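Local coordinates for periplasmic binding protein (Veillonella parvula, PDB 4N01) that probably binds a solute in the periplasm and hands it to a membrane transporter, as is usual for periplasmic solute-binding proteins, at residues K60-H65 and D83-G88; S68-T73 and T129-S134; E75-L80 and I173-I178; P125-G130 and N151-E156; D164-F169 and D191-L196. All blocks are in the same frame, centred on the assembly; numbering follows the deposited sequence. Where two conformers were deposited one is given.

Interaction 1 of 5, residues K60-H65 and D83-G88; sequences KSAPTH and DDKMAG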
# COMPACT_ATOMS: atom_id res chain seq x y z
N LYS A 60 -18.48 18.09 -9.42
CA LYS A 60 -18.18 19.36 -10.08
C LYS A 60 -17.45 20.29 -9.12
O LYS A 60 -17.07 21.40 -9.49
CB LYS A 60 -19.48 20.03 -10.56
CG LYS A 60 -20.23 19.22 -11.59
CD LYS A 60 -21.73 19.25 -11.32
CE LYS A 60 -22.34 20.58 -11.67
NZ LYS A 60 -23.80 20.61 -11.35
N SER A 61 -17.28 19.84 -7.88
CA SER A 61 -16.61 20.62 -6.85
C SER A 61 -16.09 19.66 -5.81
O SER A 61 -16.61 18.55 -5.68
CB SER A 61 -17.60 21.60 -6.21
OG SER A 61 -16.93 22.52 -5.36
N ALA A 62 -15.06 20.07 -5.07
CA ALA A 62 -14.42 19.15 -4.13
C ALA A 62 -15.38 18.71 -3.04
O ALA A 62 -16.13 19.52 -2.50
CB ALA A 62 -13.19 19.81 -3.52
N PRO A 63 -15.36 17.40 -2.70
CA PRO A 63 -16.12 16.91 -1.55
C PRO A 63 -15.70 17.66 -0.29
O PRO A 63 -14.53 18.06 -0.19
CB PRO A 63 -15.68 15.45 -1.45
CG PRO A 63 -15.32 15.07 -2.87
CD PRO A 63 -14.68 16.32 -3.44
N THR A 64 -16.61 17.87 0.65
CA THR A 64 -16.29 18.66 1.83
C THR A 64 -16.38 17.84 3.10
O THR A 64 -15.95 18.28 4.17
CB THR A 64 -17.24 19.85 1.97
OG1 THR A 64 -18.57 19.37 2.21
CG2 THR A 64 -17.22 20.68 0.70
N HIS A 65 -16.97 16.65 2.99
CA HIS A 65 -17.11 15.73 4.12
C HIS A 65 -16.64 14.32 3.74
O HIS A 65 -17.42 13.36 3.78
CB HIS A 65 -18.56 15.68 4.59
CG HIS A 65 -18.99 16.91 5.32
ND1 HIS A 65 -19.08 18.15 4.70
CD2 HIS A 65 -19.35 17.12 6.61
CE1 HIS A 65 -19.48 19.05 5.58
NE2 HIS A 65 -19.65 18.45 6.75
N ASP A 83 -6.88 17.70 4.67
CA ASP A 83 -7.51 17.50 5.98
C ASP A 83 -8.75 18.36 6.20
O ASP A 83 -9.69 17.93 6.88
CB ASP A 83 -6.50 17.66 7.13
CG ASP A 83 -6.03 19.10 7.31
OD1 ASP A 83 -4.92 19.42 6.85
OD2 ASP A 83 -6.76 19.91 7.92
N ASP A 84 -8.79 19.56 5.62
CA ASP A 84 -9.97 20.42 5.78
C ASP A 84 -11.22 19.86 5.10
O ASP A 84 -12.35 20.25 5.45
CB ASP A 84 -9.69 21.83 5.25
CG ASP A 84 -10.90 22.75 5.40
OD1 ASP A 84 -11.40 22.92 6.54
OD2 ASP A 84 -11.38 23.29 4.37
N LYS A 85 -11.03 18.95 4.15
CA LYS A 85 -12.15 18.36 3.43
C LYS A 85 -12.58 17.00 4.01
O LYS A 85 -13.46 16.33 3.46
CB LYS A 85 -11.79 18.18 1.95
CG LYS A 85 -11.35 19.47 1.26
CD LYS A 85 -12.48 20.49 1.24
CE LYS A 85 -12.01 21.81 0.63
NZ LYS A 85 -12.42 21.96 -0.79
N MSE A 86 -11.93 16.60 5.10
CA MSE A 86 -12.12 15.25 5.65
C MSE A 86 -13.00 15.22 6.89
O MSE A 86 -12.74 15.91 7.88
CB MSE A 86 -10.76 14.60 5.91
CG MSE A 86 -9.96 14.48 4.62
SE MSE A 86 -8.12 13.94 4.84
CE MSE A 86 -8.48 12.14 5.53
N ALA A 87 -14.06 14.41 6.83
CA ALA A 87 -14.98 14.31 7.96
C ALA A 87 -14.62 13.15 8.89
O ALA A 87 -15.13 13.06 10.00
CB ALA A 87 -16.40 14.15 7.46
N GLY A 88 -13.75 12.26 8.45
CA GLY A 88 -13.37 11.16 9.31
C GLY A 88 -12.37 10.21 8.68
O GLY A 88 -12.28 10.11 7.46
O HOH W 1 -14.89 20.61 4.63

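Interaction 2 of 5, residues S68-T73 and T129-S134; sequences SMSQAT and TGWPDS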
# COMPACT_ATOMS: atom_id res chain seq x y z
N SER A 68 -12.25 8.50 4.94
CA SER A 68 -11.32 7.49 4.49
C SER A 68 -11.43 6.26 5.38
O SER A 68 -11.28 6.35 6.60
CB SER A 68 -9.89 8.02 4.51
OG SER A 68 -8.98 6.97 4.22
N MSE A 69 -11.71 5.11 4.77
CA MSE A 69 -11.93 3.87 5.51
C MSE A 69 -10.66 3.05 5.70
O MSE A 69 -10.69 1.99 6.33
CB MSE A 69 -12.97 3.00 4.78
CG MSE A 69 -14.33 3.65 4.60
SE MSE A 69 -15.39 3.71 6.24
CE MSE A 69 -16.15 1.90 6.17
N SER A 70 -9.53 3.51 5.15
CA SER A 70 -8.28 2.75 5.23
C SER A 70 -7.10 3.68 5.46
O SER A 70 -7.14 4.85 5.07
CB SER A 70 -8.05 1.97 3.94
OG SER A 70 -9.18 1.17 3.61
N GLN A 71 -6.04 3.17 6.09
CA GLN A 71 -4.91 4.04 6.36
C GLN A 71 -4.22 4.53 5.09
O GLN A 71 -3.76 5.68 5.03
CB GLN A 71 -3.88 3.35 7.27
CG GLN A 71 -2.70 4.26 7.58
CD GLN A 71 -1.82 3.73 8.69
OE1 GLN A 71 -2.20 2.80 9.40
NE2 GLN A 71 -0.63 4.32 8.83
N ALA A 72 -4.15 3.66 4.08
CA ALA A 72 -3.47 4.01 2.83
C ALA A 72 -4.15 5.19 2.13
O ALA A 72 -3.47 6.13 1.72
CB ALA A 72 -3.39 2.80 1.90
N THR A 73 -5.47 5.16 2.02
CA THR A 73 -6.17 6.30 1.42
C THR A 73 -6.16 7.52 2.34
O THR A 73 -6.18 8.65 1.87
CB THR A 73 -7.61 5.94 1.01
OG1 THR A 73 -8.29 5.35 2.12
CG2 THR A 73 -7.62 4.96 -0.18
N THR A 129 -13.60 6.68 0.59
CA THR A 129 -12.56 5.96 -0.15
C THR A 129 -11.87 4.98 0.79
O THR A 129 -11.96 5.12 2.01
CB THR A 129 -11.51 6.93 -0.74
OG1 THR A 129 -10.55 6.20 -1.51
CG2 THR A 129 -10.80 7.68 0.38
N GLY A 130 -11.20 3.98 0.22
CA GLY A 130 -10.56 2.94 1.02
C GLY A 130 -10.27 1.71 0.18
O GLY A 130 -10.56 1.69 -1.01
N TRP A 131 -9.69 0.68 0.80
CA TRP A 131 -9.57 -0.62 0.15
C TRP A 131 -10.97 -1.15 -0.13
O TRP A 131 -11.92 -0.80 0.59
CB TRP A 131 -8.80 -1.58 1.06
CG TRP A 131 -7.32 -1.36 1.08
CD1 TRP A 131 -6.62 -0.58 1.96
CD2 TRP A 131 -6.35 -1.93 0.19
NE1 TRP A 131 -5.27 -0.64 1.67
CE2 TRP A 131 -5.08 -1.46 0.59
CE3 TRP A 131 -6.43 -2.79 -0.91
CZ2 TRP A 131 -3.90 -1.83 -0.07
CZ3 TRP A 131 -5.26 -3.16 -1.56
CH2 TRP A 131 -4.01 -2.68 -1.14
N PRO A 132 -11.13 -1.95 -1.19
CA PRO A 132 -12.42 -2.52 -1.60
C PRO A 132 -13.19 -3.21 -0.47
O PRO A 132 -14.41 -3.07 -0.43
CB PRO A 132 -12.01 -3.55 -2.66
CG PRO A 132 -10.82 -2.94 -3.30
CD PRO A 132 -10.07 -2.26 -2.16
N ASP A 133 -12.50 -3.92 0.42
CA ASP A 133 -13.19 -4.61 1.52
C ASP A 133 -13.95 -3.67 2.47
O ASP A 133 -14.89 -4.09 3.14
CB ASP A 133 -12.21 -5.48 2.32
CG ASP A 133 -12.09 -6.87 1.74
OD1 ASP A 133 -12.35 -7.03 0.53
OD2 ASP A 133 -11.73 -7.80 2.50
N SER A 134 -13.54 -2.40 2.50
CA SER A 134 -14.21 -1.37 3.29
C SER A 134 -15.66 -1.19 2.89
O SER A 134 -16.47 -0.65 3.65
CB SER A 134 -13.52 -0.00 3.10
OG SER A 134 -12.13 -0.08 3.35
O HOH W 2 -4.25 0.76 4.41

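Interaction 3 of 5, residues E75-L80 and I173-I178; sequences EMMLQL and IKLGEI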
# COMPACT_ATOMS: atom_id res chain seq x y z
N GLU A 75 -3.55 8.41 4.13
CA GLU A 75 -2.26 9.02 3.85
C GLU A 75 -2.25 9.72 2.50
O GLU A 75 -1.70 10.82 2.38
CB GLU A 75 -1.10 8.02 4.04
CG GLU A 75 -1.03 7.56 5.51
CD GLU A 75 0.14 6.65 5.86
OE1 GLU A 75 0.83 6.13 4.94
OE2 GLU A 75 0.39 6.46 7.08
N MSE A 76 -2.88 9.11 1.49
CA MSE A 76 -2.98 9.73 0.17
C MSE A 76 -3.66 11.07 0.27
O MSE A 76 -3.19 12.06 -0.29
CB MSE A 76 -3.73 8.82 -0.80
CG MSE A 76 -2.92 7.58 -1.15
SE MSE A 76 -3.98 6.32 -2.19
CE MSE A 76 -4.21 7.40 -3.78
N MSE A 77 -4.76 11.12 1.01
CA MSE A 77 -5.51 12.36 1.14
C MSE A 77 -4.73 13.42 1.93
O MSE A 77 -4.72 14.59 1.56
CB MSE A 77 -6.89 12.11 1.76
CG MSE A 77 -7.82 11.34 0.83
SE MSE A 77 -9.65 11.41 1.47
CE MSE A 77 -9.97 13.32 1.27
N LEU A 78 -4.07 13.01 3.00
CA LEU A 78 -3.28 13.96 3.80
C LEU A 78 -2.10 14.52 3.00
O LEU A 78 -1.73 15.69 3.14
CB LEU A 78 -2.81 13.31 5.11
CG LEU A 78 -3.91 12.94 6.11
CD1 LEU A 78 -3.35 12.12 7.25
CD2 LEU A 78 -4.62 14.19 6.65
N GLN A 79 -1.52 13.68 2.15
CA GLN A 79 -0.37 14.09 1.36
C GLN A 79 -0.77 15.23 0.42
O GLN A 79 0.02 16.14 0.16
CB GLN A 79 0.19 12.90 0.57
CG GLN A 79 1.44 13.19 -0.26
CD GLN A 79 2.66 13.45 0.60
OE1 GLN A 79 3.09 12.59 1.37
NE2 GLN A 79 3.22 14.65 0.48
N LEU A 80 -2.01 15.18 -0.06
CA LEU A 80 -2.52 16.21 -0.97
C LEU A 80 -3.04 17.44 -0.21
O LEU A 80 -3.59 18.36 -0.81
CB LEU A 80 -3.63 15.65 -1.88
CG LEU A 80 -3.18 14.57 -2.87
CD1 LEU A 80 -4.32 14.16 -3.79
CD2 LEU A 80 -2.01 15.07 -3.67
N ILE A 173 -3.13 11.56 -8.98
CA ILE A 173 -3.58 12.63 -9.87
C ILE A 173 -5.10 12.71 -9.90
O ILE A 173 -5.68 13.80 -9.80
CB ILE A 173 -3.05 12.43 -11.30
CG1 ILE A 173 -1.52 12.43 -11.30
CG2 ILE A 173 -3.57 13.53 -12.22
CD1 ILE A 173 -0.91 13.77 -10.96
N LYS A 174 -5.75 11.55 -10.02
CA LYS A 174 -7.21 11.47 -10.04
C LYS A 174 -7.81 11.99 -8.74
O LYS A 174 -8.80 12.74 -8.74
CB LYS A 174 -7.65 10.02 -10.27
CG LYS A 174 -9.15 9.86 -10.53
CD LYS A 174 -9.56 10.48 -11.87
CE LYS A 174 -10.99 10.09 -12.20
NZ LYS A 174 -11.41 10.64 -13.52
N LEU A 175 -7.23 11.57 -7.62
CA LEU A 175 -7.69 12.04 -6.31
C LEU A 175 -7.56 13.55 -6.25
O LEU A 175 -8.48 14.26 -5.81
CB LEU A 175 -6.88 11.38 -5.19
CG LEU A 175 -7.22 11.75 -3.74
CD1 LEU A 175 -8.68 11.48 -3.41
CD2 LEU A 175 -6.32 10.98 -2.79
N GLY A 176 -6.42 14.05 -6.73
CA GLY A 176 -6.19 15.48 -6.85
C GLY A 176 -7.26 16.16 -7.68
O GLY A 176 -7.79 17.20 -7.28
N GLU A 177 -7.60 15.59 -8.84
CA GLU A 177 -8.63 16.18 -9.69
C GLU A 177 -9.98 16.23 -8.97
O GLU A 177 -10.69 17.23 -9.03
CB GLU A 177 -8.74 15.42 -11.01
CG GLU A 177 -7.51 15.58 -11.90
CD GLU A 177 -7.50 14.66 -13.11
OE1 GLU A 177 -8.12 13.56 -13.05
OE2 GLU A 177 -6.87 15.02 -14.13
N ILE A 178 -10.34 15.14 -8.30
CA ILE A 178 -11.61 15.08 -7.57
C ILE A 178 -11.71 16.21 -6.54
O ILE A 178 -12.78 16.81 -6.34
CB ILE A 178 -11.80 13.71 -6.85
CG1 ILE A 178 -11.96 12.58 -7.87
CG2 ILE A 178 -13.02 13.74 -5.93
CD1 ILE A 178 -11.88 11.16 -7.25

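Interaction 4 of 5, residues P125-G130 and N151-E156; sequences PDFATG and NIWIPE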
# COMPACT_ATOMS: atom_id res chain seq x y z
N PRO A 125 -21.27 12.19 5.58
CA PRO A 125 -20.25 12.03 4.53
C PRO A 125 -20.83 12.27 3.15
O PRO A 125 -22.02 12.03 2.92
CB PRO A 125 -19.86 10.56 4.66
CG PRO A 125 -21.10 9.90 5.20
CD PRO A 125 -21.70 10.90 6.14
N ASP A 126 -20.00 12.74 2.22
CA ASP A 126 -20.43 12.92 0.84
C ASP A 126 -19.49 12.18 -0.11
O ASP A 126 -19.77 12.07 -1.31
CB ASP A 126 -20.56 14.41 0.47
CG ASP A 126 -19.26 15.20 0.67
OD1 ASP A 126 -18.25 14.63 1.14
OD2 ASP A 126 -19.27 16.42 0.37
N PHE A 127 -18.41 11.65 0.44
CA PHE A 127 -17.39 10.95 -0.34
C PHE A 127 -16.72 9.94 0.58
O PHE A 127 -16.44 10.24 1.74
CB PHE A 127 -16.37 11.96 -0.85
CG PHE A 127 -15.21 11.35 -1.60
CD1 PHE A 127 -15.24 11.25 -2.98
CD2 PHE A 127 -14.06 10.93 -0.93
CE1 PHE A 127 -14.16 10.72 -3.69
CE2 PHE A 127 -12.98 10.39 -1.63
CZ PHE A 127 -13.03 10.29 -3.01
N ALA A 128 -16.45 8.74 0.06
CA ALA A 128 -15.77 7.72 0.87
C ALA A 128 -14.74 7.03 0.00
O ALA A 128 -14.99 6.83 -1.19
CB ALA A 128 -16.76 6.71 1.42
N THR A 129 -13.60 6.68 0.59
CA THR A 129 -12.56 5.96 -0.15
C THR A 129 -11.87 4.98 0.79
O THR A 129 -11.96 5.12 2.01
CB THR A 129 -11.51 6.93 -0.74
OG1 THR A 129 -10.55 6.20 -1.51
CG2 THR A 129 -10.80 7.68 0.38
N GLY A 130 -11.20 3.98 0.22
CA GLY A 130 -10.56 2.94 1.02
C GLY A 130 -10.27 1.71 0.18
O GLY A 130 -10.56 1.69 -1.01
N ASN A 151 -20.53 9.48 -2.75
CA ASN A 151 -19.66 9.08 -3.86
C ASN A 151 -18.52 8.21 -3.35
O ASN A 151 -17.83 8.59 -2.40
CB ASN A 151 -19.10 10.32 -4.56
CG ASN A 151 -20.16 11.10 -5.31
OD1 ASN A 151 -21.01 10.51 -5.99
ND2 ASN A 151 -20.13 12.43 -5.20
N ILE A 152 -18.30 7.06 -3.98
CA ILE A 152 -17.24 6.15 -3.55
C ILE A 152 -16.16 6.10 -4.61
O ILE A 152 -16.46 5.93 -5.80
CB ILE A 152 -17.77 4.73 -3.33
CG1 ILE A 152 -18.93 4.74 -2.33
CG2 ILE A 152 -16.66 3.81 -2.85
CD1 ILE A 152 -19.60 3.38 -2.14
N TRP A 153 -14.91 6.23 -4.19
CA TRP A 153 -13.78 6.16 -5.12
C TRP A 153 -12.73 5.24 -4.54
O TRP A 153 -12.39 5.35 -3.36
CB TRP A 153 -13.16 7.54 -5.31
CG TRP A 153 -11.96 7.50 -6.20
CD1 TRP A 153 -11.95 7.39 -7.55
CD2 TRP A 153 -10.58 7.57 -5.79
NE1 TRP A 153 -10.65 7.38 -8.02
CE2 TRP A 153 -9.80 7.50 -6.95
CE3 TRP A 153 -9.94 7.69 -4.55
CZ2 TRP A 153 -8.40 7.53 -6.92
CZ3 TRP A 153 -8.56 7.73 -4.51
CH2 TRP A 153 -7.80 7.65 -5.69
N ILE A 154 -12.19 4.35 -5.37
CA ILE A 154 -11.14 3.43 -4.92
C ILE A 154 -9.95 3.53 -5.86
O ILE A 154 -10.12 3.46 -7.08
CB ILE A 154 -11.65 1.98 -4.93
CG1 ILE A 154 -12.83 1.83 -3.96
CG2 ILE A 154 -10.53 1.00 -4.57
CD1 ILE A 154 -13.55 0.51 -4.09
N PRO A 155 -8.74 3.73 -5.30
CA PRO A 155 -7.54 3.76 -6.14
C PRO A 155 -7.46 2.52 -7.04
O PRO A 155 -7.66 1.39 -6.57
CB PRO A 155 -6.40 3.77 -5.13
CG PRO A 155 -6.98 4.49 -3.92
CD PRO A 155 -8.44 4.02 -3.88
N GLU A 156 -7.20 2.73 -8.32
CA GLU A 156 -7.01 1.61 -9.23
C GLU A 156 -5.88 0.70 -8.77
O GLU A 156 -5.88 -0.49 -9.09
CB GLU A 156 -6.74 2.10 -10.65
CG GLU A 156 -7.94 2.79 -11.30
CD GLU A 156 -9.08 1.82 -11.60
OE1 GLU A 156 -8.80 0.66 -11.99
OE2 GLU A 156 -10.26 2.22 -11.44
O HOH W 3 -18.59 13.69 -3.33

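Interaction 5 of 5, residues D164-F169 and D191-L196; sequences DLETNF and DQRKTL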
# COMPACT_ATOMS: atom_id res chain seq x y z
N ASP A 164 0.81 -1.07 -10.70
CA ASP A 164 2.23 -0.79 -10.46
C ASP A 164 2.41 0.64 -9.95
O ASP A 164 1.42 1.31 -9.60
CB ASP A 164 3.08 -1.08 -11.72
CG ASP A 164 2.68 -0.24 -12.93
OD1 ASP A 164 2.10 0.85 -12.75
OD2 ASP A 164 2.96 -0.67 -14.07
N LEU A 165 3.64 1.12 -9.91
CA LEU A 165 3.88 2.46 -9.35
C LEU A 165 3.20 3.54 -10.18
O LEU A 165 2.67 4.51 -9.63
CB LEU A 165 5.38 2.75 -9.23
CG LEU A 165 5.71 4.10 -8.58
CD1 LEU A 165 5.16 4.21 -7.16
CD2 LEU A 165 7.22 4.37 -8.61
N GLU A 166 3.20 3.38 -11.50
CA GLU A 166 2.51 4.34 -12.38
C GLU A 166 1.01 4.39 -12.10
O GLU A 166 0.39 5.45 -12.19
CB GLU A 166 2.76 4.03 -13.86
CG GLU A 166 4.18 4.34 -14.35
CD GLU A 166 4.52 5.83 -14.29
OE1 GLU A 166 3.60 6.68 -14.41
OE2 GLU A 166 5.71 6.15 -14.12
N THR A 167 0.41 3.25 -11.77
CA THR A 167 -1.01 3.23 -11.39
C THR A 167 -1.25 4.09 -10.14
O THR A 167 -2.22 4.84 -10.06
CB THR A 167 -1.48 1.80 -11.07
OG1 THR A 167 -0.99 0.91 -12.09
CG2 THR A 167 -3.01 1.74 -11.01
N ASN A 168 -0.37 3.96 -9.16
CA ASN A 168 -0.41 4.75 -7.93
C ASN A 168 -0.26 6.25 -8.23
O ASN A 168 -0.95 7.08 -7.63
CB ASN A 168 0.71 4.26 -6.99
CG ASN A 168 0.51 4.64 -5.52
OD1 ASN A 168 0.95 3.91 -4.62
ND2 ASN A 168 -0.10 5.80 -5.27
N PHE A 169 0.62 6.59 -9.17
CA PHE A 169 0.79 7.99 -9.57
C PHE A 169 -0.50 8.52 -10.18
O PHE A 169 -0.95 9.61 -9.85
CB PHE A 169 1.94 8.14 -10.58
CG PHE A 169 3.32 8.00 -9.98
CD1 PHE A 169 3.51 8.05 -8.60
CD2 PHE A 169 4.42 7.82 -10.81
CE1 PHE A 169 4.79 7.93 -8.06
CE2 PHE A 169 5.70 7.70 -10.28
CZ PHE A 169 5.89 7.76 -8.90
N ASP A 191 7.99 15.02 -8.04
CA ASP A 191 9.05 14.81 -7.07
C ASP A 191 9.38 13.32 -6.92
O ASP A 191 10.54 12.94 -6.81
CB ASP A 191 8.65 15.41 -5.72
CG ASP A 191 9.67 15.14 -4.64
OD1 ASP A 191 10.74 15.79 -4.65
OD2 ASP A 191 9.41 14.27 -3.77
N GLN A 192 8.35 12.47 -6.93
CA GLN A 192 8.57 11.03 -6.80
C GLN A 192 9.38 10.54 -7.99
O GLN A 192 10.27 9.70 -7.82
CB GLN A 192 7.24 10.27 -6.73
CG GLN A 192 6.35 10.66 -5.54
CD GLN A 192 7.05 10.51 -4.20
OE1 GLN A 192 7.44 11.50 -3.58
NE2 GLN A 192 7.20 9.27 -3.73
N ARG A 193 9.09 11.05 -9.18
CA ARG A 193 9.80 10.60 -10.38
C ARG A 193 11.26 10.98 -10.33
O ARG A 193 12.13 10.22 -10.78
CB ARG A 193 9.19 11.20 -11.65
CG ARG A 193 7.80 10.72 -11.99
CD ARG A 193 7.45 11.08 -13.42
NE ARG A 193 6.02 10.87 -13.66
CZ ARG A 193 5.48 9.68 -13.89
NH1 ARG A 193 6.26 8.59 -13.92
NH2 ARG A 193 4.17 9.58 -14.08
N LYS A 194 11.53 12.19 -9.83
CA LYS A 194 12.88 12.71 -9.77
C LYS A 194 13.71 11.86 -8.82
O LYS A 194 14.84 11.47 -9.14
CB LYS A 194 12.86 14.16 -9.28
CG LYS A 194 14.17 14.90 -9.42
CD LYS A 194 13.98 16.37 -9.05
CE LYS A 194 15.25 17.16 -9.25
NZ LYS A 194 16.34 16.62 -8.39
N THR A 195 13.15 11.57 -7.65
CA THR A 195 13.82 10.71 -6.68
C THR A 195 14.02 9.29 -7.22
O THR A 195 15.10 8.70 -7.05
CB THR A 195 13.04 10.65 -5.34
OG1 THR A 195 13.03 11.95 -4.76
CG2 THR A 195 13.70 9.67 -4.38
N LEU A 196 13.00 8.73 -7.88
CA LEU A 196 13.11 7.38 -8.42
C LEU A 196 14.22 7.31 -9.47
O LEU A 196 14.98 6.34 -9.51
CB LEU A 196 11.78 6.92 -9.03
CG LEU A 196 11.83 5.53 -9.69
CD1 LEU A 196 12.16 4.47 -8.65
CD2 LEU A 196 10.52 5.19 -10.41

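Interaction 1 of 5, residues K60-H65 and D83-G88
One water bridges the two segments, donating to T64 O at 2.6 Å and also to D84 O at 2.7 Å. It meets T64 O just where that carbonyl comes within 3.2 Å of K85 O; the two are both acceptors and make no bond with each other. K85 also shares a backbone hydrogen bond with A66. The K85 side chain carries most of the remaining contact. Its CG lies anti to the carbonyl carbon (chi1 -56°), and a further bend at chi2 folds the chain over the P63 carbonyl oxygen, with CB and CD each 3.5 Å from P63 O. That oxygen is buried here without a polar partner in the model, covered by methylenes. Farther along, K85 NZ reaches A62 CB at 3.6 Å, an ammonium beside a methyl. At the other end the A87 methyl packs on the H65 backbone, CB 3.7 Å from H65 C, and also touches H65 CB. T64 OG1 and H65 ND1 share a hydrogen bond of 2.8 Å, the hydroxyl lying at the ring edge in its plane, which ties the imidazole to its own segment. From H65 and M86 the two segments lead into neighbouring parallel strands, 66-68 and 86-90, joined through helix 71-79: a beta-alpha-beta crossover in the parallel sheet of this lobe.

Interaction 2 of 5, residues S68-T73 and T129-S134
S68 and T129 pair as neighbours at the ends of parallel strands 66-68 and 127-129, where the chain leaves the sheet of this alpha/beta lobe for helix 71-79 on one side and a loop on the other. The tight part begins right there. M69 N donates to T129 O at 2.8 Å, almost straight (177°), and M69 CB presses on S134 CB at 3.5 Å, closer than carbons usually sit. G130 threads the gap between: a side chain there would run into S70 OG and crowd M69 CB. T73 and T129 meet tip to tip, with T73 CG2 3.4 Å from T129 OG1, whose own hydrogen bond goes to W153 O. The looser side belongs to W131. Its indole rests obliquely against the A72 methyl, and a water accepts hydrogen bonds from both A72 N and W131 NE1; a bound glycerol lies about 4 Å from the W131 side chain, consistent with a pocket here. What joins the two sides is S70, at the N-cap position but making no capping bond. With S70 OG turned beside its own backbone N (chi1 -53°), the hydroxyl accepts from W131 N at 2.9 Å and sits at the indole edge, 3.5 Å from W131 CD1.

Interaction 3 of 5, residues E75-L80 and I173-I178
L175 leans from helix 165-178 toward helix 71-79 and meets L80, M77 and M76. Its CB is already in contact, 4.0 Å from L80 CD1. CG comes slightly nearer to the same methyl, at 3.8 Å, and stands opposite the backbone N (chi1 180°), which carries the branched end out across the gap between the helices. At the tip, CD2 does the most work: it touches L80 CD1, M76 CB at 3.9 Å, and M77 CG at the same distance. So one methyl touches three side chains on and just after helix 71-79. The M77 chain runs across L175 at about a right angle, and its closest contact is through a methylene, not through selenium; M76 meets it through CB. L80 approaches on a slant, and its CD1 continues past L175 to lie 3.6 Å from G176 N, close to the helix backbone where no side chain intervenes. No hydrogen bond joins the two segments, and every residue that touches is buried. W153 touches M76 and L175 alike, which puts both helices on one face of the parallel sheet, the side-by-side helix layer of an alpha/beta sandwich.

Interaction 4 of 5, residues P125-G130 and N151-E156
A128 is gripped through both its N-H and its C=O by the neighbouring strand: A128 N donates to N151 O at 2.8 Å, and A128 O accepts from W153 N at 3.1 Å. One step earlier N151 N reaches D126 O, standing well above that carbonyl's plane (49°), and a water joins D126 O to N151 ND2. On the face carrying F127, T129 and W153, side chains add to the ladder. F127 lies alongside W153, its CZ 3.6 Å from W153 CB. The T129 hydroxyl, opposite the backbone N (chi1 -177°), points across the strand gap and gives its proton to W153 O at 2.7 Å, tilted 30° from the carbonyl plane; the same OG1 lies 3.4 Å from W153 CE3. A valine here, lacking the hydroxyl, would leave W153 O without this donor and would probably weaken the tie between the strand ends. P155 N lies over one face of the W153 ring, offset toward its rim. Beyond, G130 O is buried with no polar partner and faces I154 CG2 at 3.6 Å. In the next shell, the D126 carboxylate is held by T64 N and H65 N. The two strands flank helix 142-147 in a beta-alpha-beta unit, with 151-153 outermost in the sheet; helices 71-79 and 165-178 cover the T129 and W153 side, and strand 44-50 meets F127, I152 and W153.

Interaction 5 of 5, residues D164-F169 and D191-L196
The start of helix 165-178 packs against the long helix 182-203, the two segments running roughly antiparallel (155°) with axes 12.1 Å apart, and long side chains span the distance. D164 and T167 form a capping box at this helix start: T167 N donates to D164 OD1, and D164 N to T167 OG1. Across the gap E166 and R193 make an end-on, two-pronged salt bridge. R193 NH2 gives to E166 OE1 at 3.0 Å and NH1 to OE2, each oxygen using its syn lone pair, with the carboxylate and guanidinium nearly coplanar (7°). The modelled R193 NH1 to E166 OE2 distance of 2.5 Å is very short, and its exact value is doubtful. F169 fills in beneath: its ring stands steeply to the guanidinium (79°), with CD2 lying over the guanidinium face, 3.7 Å from R193 NH1. Farther round the ring, F169 CZ touches Q192 CB at 3.6 Å. With an alanine at F169 the space below the arginine is likely to open and leave the R193 guanidinium freer to swing off E166. L165 and L196 meet tip to tip, CD2 to CD2 at 3.8 Å, and L165 also touches helices 320-332 and 228-234. The paired charges thus sit on the solvent-exposed side beside apolar contacts, where coplanar bonding and the ring below together are likely to fix how the guanidinium is turned.

From the N terminus, interaction 1 closes a short loop around strand 66-68 and helix 71-79. Interaction 2 opens within that loop and closes at the end of strand 127-129, so the two cross, and interaction 3, starting on helix 71-79, crosses both before ending on helix 165-178. Interaction 4 starts where interaction 2 ends, sharing T129 and G130, and lies wholly within the span of interaction 3. D126 ties it back to interaction 1 through T64 and H65. Interaction 5 crosses interaction 3 on helix 165-178 and carries the chain on to helix 182-203. Interactions 1, 2 and 4 tie together the parallel sheet and the loops at its strand ends, and 3 and 5 the helices beside it.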